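Local coordinates for protein arsenite methyltransferase (PDB 5EVJ) that probably methylates trivalent arsenic, passing methyl groups from S-adenosylmethionine to arsenic bound as its glutathione conjugate, at residues C74-P79 and S94-Y99; R272-P277 and S331-H336. The protein carries 15 engineered substitutions. One frame throughout, in Å; residues are numbered along the deposited sequence.

Contact 1: residues C74-P79 and S94-Y99; sequences CGNPIP and SGRDAY. Engineered in segment 94-99: Ala98 (natural residue Cys).
Asn76 and Asp97 bring the two backbones nearest, with 7.1 Å between Asn76 CA and Asp97 CA. Residues 74-79 form an irregular loop, and residues 94-99 turn into the start of helix 96-104. Gly95 is the N-cap residue, and its O accepts a bond from Tyr99 N in the first helical turn. At the backbone angles of Gly75 and Gly95 a CB would collide with the preceding carbonyl O, so only glycine fits easily.

The direct bond across the contact is made by Arg96. Its NH1 donates to Gly75 O at 3.0 Å, almost in line with the carbonyl (C=O...donor angle 171°). The same NH1 forms a salt bridge with Asp97 OD1 at 3.1 Å, on the syn side of the carboxylate. The arginine chain leaves with CG anti to the backbone N (chi1 -159°). Bends at chi2 and chi3 then carry the guanidinium over to the loop.

The carboxylate of Asp97, a buried residue, sits beside the loop. One water donates to both Asn76 OD1, at 2.7 Å, and Asp97 OD1, at 2.5 Å, and so bridges the segments. Asn169 ND2 bonds to both Asp97 OD2 and Gly75 O, which ties strand 163-169 to both sides of the contact. Next to the polar part, Pro77 CD packs against Asp97 OD2 at 3.6 Å. The CB of Ile78 is directed toward the helix, and Ile78 CG1 lies 4.0 Å from Asp97 O.

Cys74 takes no part in the contact itself; its SG forms a disulfide with Cys170, just after strand 163-169. The turn between strand 86-90 and helix 96-104 carries Gly93 and Gly95. This strand-turn-helix is consistent with the glycine-rich motif of the Rossmann-like S-adenosylmethionine-dependent methyltransferases.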
loop_
_atom_site.group_PDB
_atom_site.type_symbol
_atom_site.label_atom_id
_atom_site.label_comp_id
_atom_site.label_asym_id
_atom_site.label_seq_id
_atom_site.Cartn_x
_atom_site.Cartn_y
_atom_site.Cartn_z
ATOM N N CYS A 74 9.434 -7.576 -1.294
ATOM C CA CYS A 74 8.639 -8.168 -2.382
ATOM C C CYS A 74 7.925 -7.136 -3.231
ATOM O O CYS A 74 6.772 -7.333 -3.620
ATOM C CB CYS A 74 7.636 -9.219 -1.859
ATOM S SG CYS A 74 6.477 -8.750 -0.531
ATOM N N GLY A 75 8.600 -6.039 -3.545
ATOM C CA GLY A 75 7.928 -5.043 -4.340
ATOM C C GLY A 75 8.444 -3.639 -4.248
ATOM O O GLY A 75 9.537 -3.382 -3.725
ATOM N N ASN A 76 7.640 -2.733 -4.798
ATOM C CA ASN A 76 7.964 -1.326 -4.873
ATOM C C ASN A 76 6.662 -0.580 -4.682
ATOM O O ASN A 76 6.200 0.086 -5.618
ATOM C CB ASN A 76 8.594 -0.992 -6.230
ATOM C CG ASN A 76 10.093 -1.302 -6.274
ATOM O OD1 ASN A 76 10.878 -0.798 -5.462
ATOM N ND2 ASN A 76 10.494 -2.114 -7.231
ATOM N N PRO A 77 6.089 -0.677 -3.466
ATOM C CA PRO A 77 4.806 -0.156 -3.069
ATOM C C PRO A 77 4.748 1.374 -2.828
ATOM O O PRO A 77 4.101 1.777 -1.892
ATOM C CB PRO A 77 4.592 -0.821 -1.697
ATOM C CG PRO A 77 5.952 -0.747 -1.082
ATOM C CD PRO A 77 6.865 -1.085 -2.272
ATOM N N ILE A 78 5.357 2.219 -3.647
ATOM C CA ILE A 78 5.086 3.676 -3.532
ATOM C C ILE A 78 4.074 4.026 -4.614
ATOM O O ILE A 78 4.349 3.768 -5.755
ATOM C CB ILE A 78 6.356 4.576 -3.736
ATOM C CG1 ILE A 78 7.450 4.286 -2.681
ATOM C CG2 ILE A 78 5.989 6.064 -3.676
ATOM C CD1 ILE A 78 8.368 3.115 -3.043
ATOM N N PRO A 79 2.909 4.610 -4.256
ATOM C CA PRO A 79 1.902 4.885 -5.252
ATOM C C PRO A 79 2.266 6.126 -6.001
ATOM O O PRO A 79 2.939 6.987 -5.431
ATOM C CB PRO A 79 0.632 5.205 -4.452
ATOM C CG PRO A 79 1.010 5.213 -3.032
ATOM C CD PRO A 79 2.425 4.760 -2.880
ATOM N N SER A 94 16.576 -0.421 6.026
ATOM C CA SER A 94 17.654 0.437 5.715
ATOM C C SER A 94 17.261 1.659 4.873
ATOM O O SER A 94 18.124 2.520 4.625
ATOM C CB SER A 94 18.659 -0.399 4.909
ATOM O OG SER A 94 18.061 -0.915 3.741
ATOM N N GLY A 95 16.031 1.671 4.336
ATOM C CA GLY A 95 15.365 2.924 3.909
ATOM C C GLY A 95 15.056 3.028 2.410
ATOM O O GLY A 95 14.548 4.060 1.957
ATOM N N ARG A 96 15.336 1.969 1.643
ATOM C CA ARG A 96 15.105 1.965 0.186
ATOM C C ARG A 96 13.746 2.660 -0.110
ATOM O O ARG A 96 13.708 3.697 -0.763
ATOM C CB ARG A 96 15.157 0.489 -0.351
ATOM C CG ARG A 96 15.441 0.213 -1.853
ATOM C CD ARG A 96 14.279 -0.428 -2.602
ATOM N NE ARG A 96 14.417 -1.866 -2.857
ATOM C CZ ARG A 96 13.409 -2.744 -2.913
ATOM N NH1 ARG A 96 12.152 -2.363 -2.697
ATOM N NH2 ARG A 96 13.663 -4.025 -3.154
ATOM N N ASP A 97 12.647 2.126 0.439
ATOM C CA ASP A 97 11.293 2.594 0.048
ATOM C C ASP A 97 11.052 4.024 0.567
ATOM O O ASP A 97 10.410 4.830 -0.096
ATOM C CB ASP A 97 10.131 1.603 0.474
ATOM C CG ASP A 97 10.149 0.257 -0.323
ATOM O OD1 ASP A 97 10.792 0.169 -1.413
ATOM O OD2 ASP A 97 9.501 -0.721 0.120
ATOM N N ALA A 98 11.599 4.335 1.727
ATOM C CA ALA A 98 11.439 5.696 2.266
ATOM C C ALA A 98 12.223 6.695 1.416
ATOM O O ALA A 98 11.775 7.838 1.207
ATOM C CB ALA A 98 11.861 5.740 3.719
ATOM N N TYR A 99 13.366 6.251 0.863
ATOM C CA TYR A 99 14.178 7.154 0.042
ATOM C C TYR A 99 13.468 7.419 -1.245
ATOM O O TYR A 99 13.372 8.544 -1.698
ATOM C CB TYR A 99 15.546 6.537 -0.239
ATOM C CG TYR A 99 16.583 6.819 0.854
ATOM C CD1 TYR A 99 16.266 6.659 2.208
ATOM C CD2 TYR A 99 17.886 7.240 0.541
ATOM C CE1 TYR A 99 17.196 6.903 3.223
ATOM C CE2 TYR A 99 18.842 7.462 1.573
ATOM C CZ TYR A 99 18.476 7.324 2.899
ATOM O OH TYR A 99 19.376 7.546 3.924
HETATM O O HOH W 1 11.327 1.174 -3.601
#

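Contact 2: residues R272-P277 and S331-H336; sequences RLFKVP and SYLAPH. Engineered in segment 331-336: Tyr332 (natural residue Trp).
Phe274, near the end of strand 266-274, has its CB directed toward the turn of residues 331-334, and its ring meets the turn with CD1, CE1 and CZ. Three neighbours approach these atoms obliquely. Ser331 CB lies 4.0 Å from Phe274 CE1, and CE1 of the engineered Tyr332 is 4.1 Å from the same atom. Leu333 CD1 reaches Phe274 CZ at 4.0 Å. An alanine in place of Phe274 would probably open a gap between strand and turn, leaving these three without their shared apolar partner.

Set between its own backbone N and carbonyl carbon (chi1 72°), Ser331 OG accepts from Leu333 N at 2.9 Å, forming an ST turn within the type I turn. It also hydrogen-bonds to Met327 O, near the end of helix 322-329.

The contact loosens toward partly exposed Val276, whose CG2 stays 5.1 Å from Ser331 CB, and exposed Pro277 lies farther still.

At the buried end, Arg272 NH2 is 3.4 Å from Tyr332 OH, near the guanidinium plane. Glu194 connects the two, through a salt bridge to Arg272 NE and a hydrogen bond with Tyr332 OH. The chemistry is thus apolar packing around Phe274, bordered by a charge that Glu194 probably helps to balance.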
loop_
_atom_site.group_PDB
_atom_site.type_symbol
_atom_site.label_atom_id
_atom_site.label_comp_id
_atom_site.label_asym_id
_atom_site.label_seq_id
_atom_site.Cartn_x
_atom_site.Cartn_y
_atom_site.Cartn_z
ATOM N N ARG A 272 -4.661 -1.998 -1.867
ATOM C CA ARG A 272 -5.045 -0.641 -1.668
ATOM C C ARG A 272 -6.167 -0.558 -0.645
ATOM O O ARG A 272 -7.273 -1.067 -0.874
ATOM C CB ARG A 272 -5.452 -0.008 -2.980
ATOM C CG ARG A 272 -4.344 -0.164 -4.027
ATOM C CD ARG A 272 -4.625 0.819 -5.175
ATOM N NE ARG A 272 -4.278 2.211 -4.849
ATOM C CZ ARG A 272 -3.970 3.170 -5.735
ATOM N NH1 ARG A 272 -4.010 2.937 -7.035
ATOM N NH2 ARG A 272 -3.590 4.406 -5.311
ATOM N N LEU A 273 -5.887 0.126 0.472
ATOM C CA LEU A 273 -6.802 0.185 1.577
ATOM C C LEU A 273 -7.118 1.659 1.854
ATOM O O LEU A 273 -6.382 2.356 2.615
ATOM C CB LEU A 273 -6.174 -0.474 2.763
ATOM C CG LEU A 273 -6.365 -1.967 3.062
ATOM C CD1 LEU A 273 -6.455 -2.860 1.833
ATOM C CD2 LEU A 273 -5.277 -2.447 4.026
ATOM N N PHE A 274 -8.221 2.122 1.273
ATOM C CA PHE A 274 -8.565 3.502 1.371
ATOM C C PHE A 274 -9.370 3.722 2.552
ATOM O O PHE A 274 -10.221 2.844 2.905
ATOM C CB PHE A 274 -9.393 3.949 0.176
ATOM C CG PHE A 274 -8.568 4.191 -1.030
ATOM C CD1 PHE A 274 -8.018 5.474 -1.277
ATOM C CD2 PHE A 274 -8.286 3.149 -1.914
ATOM C CE1 PHE A 274 -7.229 5.704 -2.400
ATOM C CE2 PHE A 274 -7.523 3.381 -3.041
ATOM C CZ PHE A 274 -6.978 4.661 -3.321
ATOM N N LYS A 275 -9.196 4.942 3.098
ATOM C CA LYS A 275 -9.978 5.356 4.235
ATOM C C LYS A 275 -10.890 6.528 3.860
ATOM O O LYS A 275 -10.444 7.612 3.650
ATOM C CB LYS A 275 -9.043 5.679 5.420
ATOM C CG LYS A 275 -9.766 6.378 6.552
ATOM C CD LYS A 275 -8.954 6.445 7.846
ATOM C CE LYS A 275 -9.600 7.370 8.952
ATOM N NZ LYS A 275 -8.673 7.423 10.193
ATOM N N VAL A 276 -12.172 6.316 3.824
ATOM C CA VAL A 276 -13.077 7.436 3.507
ATOM C C VAL A 276 -14.265 7.296 4.424
ATOM O O VAL A 276 -15.293 6.705 4.068
ATOM C CB VAL A 276 -13.473 7.467 2.000
ATOM C CG1 VAL A 276 -14.231 8.735 1.723
ATOM C CG2 VAL A 276 -12.240 7.339 1.106
ATOM N N PRO A 277 -14.109 7.785 5.644
ATOM C CA PRO A 277 -15.069 7.434 6.707
ATOM C C PRO A 277 -16.509 7.627 6.307
ATOM O O PRO A 277 -16.885 8.666 5.777
ATOM C CB PRO A 277 -14.670 8.384 7.892
ATOM C CG PRO A 277 -13.176 8.584 7.679
ATOM C CD PRO A 277 -13.034 8.675 6.144
ATOM N N SER A 331 -10.650 10.984 -2.141
ATOM C CA SER A 331 -9.370 10.718 -1.552
ATOM C C SER A 331 -8.329 11.763 -1.969
ATOM O O SER A 331 -8.642 12.813 -2.549
ATOM C CB SER A 331 -8.882 9.382 -2.069
ATOM O OG SER A 331 -8.491 9.492 -3.480
ATOM N N TYR A 332 -7.071 11.428 -1.729
ATOM C CA TYR A 332 -5.963 12.318 -2.070
ATOM C C TYR A 332 -5.793 12.368 -3.559
ATOM O O TYR A 332 -5.061 13.218 -4.060
ATOM C CB TYR A 332 -4.654 11.839 -1.451
ATOM C CG TYR A 332 -4.127 10.529 -1.989
ATOM C CD1 TYR A 332 -4.527 9.290 -1.432
ATOM C CD2 TYR A 332 -3.160 10.506 -3.009
ATOM C CE1 TYR A 332 -3.994 8.091 -1.881
ATOM C CE2 TYR A 332 -2.662 9.344 -3.450
ATOM C CZ TYR A 332 -3.094 8.125 -2.899
ATOM O OH TYR A 332 -2.530 6.960 -3.391
ATOM N N LEU A 333 -6.454 11.457 -4.272
ATOM C CA LEU A 333 -6.281 11.375 -5.722
ATOM C C LEU A 333 -7.268 12.325 -6.362
ATOM O O LEU A 333 -7.198 12.521 -7.550
ATOM C CB LEU A 333 -6.596 9.981 -6.245
ATOM C CG LEU A 333 -5.712 8.808 -5.898
ATOM C CD1 LEU A 333 -6.402 7.459 -6.189
ATOM C CD2 LEU A 333 -4.340 8.944 -6.609
ATOM N N ALA A 334 -8.196 12.887 -5.597
ATOM C CA ALA A 334 -9.322 13.585 -6.161
ATOM C C ALA A 334 -9.064 14.777 -7.107
ATOM O O ALA A 334 -9.949 15.051 -8.000
ATOM C CB ALA A 334 -10.265 14.050 -5.090
ATOM N N PRO A 335 -7.991 15.554 -6.852
ATOM C CA PRO A 335 -7.741 16.692 -7.753
ATOM C C PRO A 335 -7.590 16.221 -9.243
ATOM O O PRO A 335 -7.716 17.030 -10.155
ATOM C CB PRO A 335 -6.385 17.249 -7.275
ATOM C CG PRO A 335 -6.312 16.822 -5.816
ATOM C CD PRO A 335 -6.944 15.450 -5.800
ATOM N N HIS A 336 -7.252 14.951 -9.461
ATOM C CA HIS A 336 -7.076 14.445 -10.818
ATOM C C HIS A 336 -8.322 13.814 -11.449
ATOM O O HIS A 336 -8.215 13.236 -12.565
ATOM C CB HIS A 336 -5.957 13.431 -10.841
ATOM C CG HIS A 336 -4.728 13.897 -10.132
ATOM N ND1 HIS A 336 -3.884 14.840 -10.667
ATOM C CD2 HIS A 336 -4.218 13.585 -8.904
ATOM C CE1 HIS A 336 -2.904 15.100 -9.811
ATOM N NE2 HIS A 336 -3.069 14.327 -8.749
#

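Overall arrangement
Along the chain the two contacts come in series. Contact 1 closes a short loop of 14 residues that includes strand 86-90. It joins the segment after helix 65-69 to the start of helix 96-104. The chain then builds the rest of the mixed sheet, ending with strand 266-274, where contact 2 opens. Contact 2 closes a longer loop of 53 residues and ties that strand to the turn after helix 322-329. The loops neither nest nor cross. The centres of the two contacts are about 20 Å apart, on opposite sides of the chain's centre. The contacts still touch, with Pro79 CB packed 3.8 Å from Tyr332 OH.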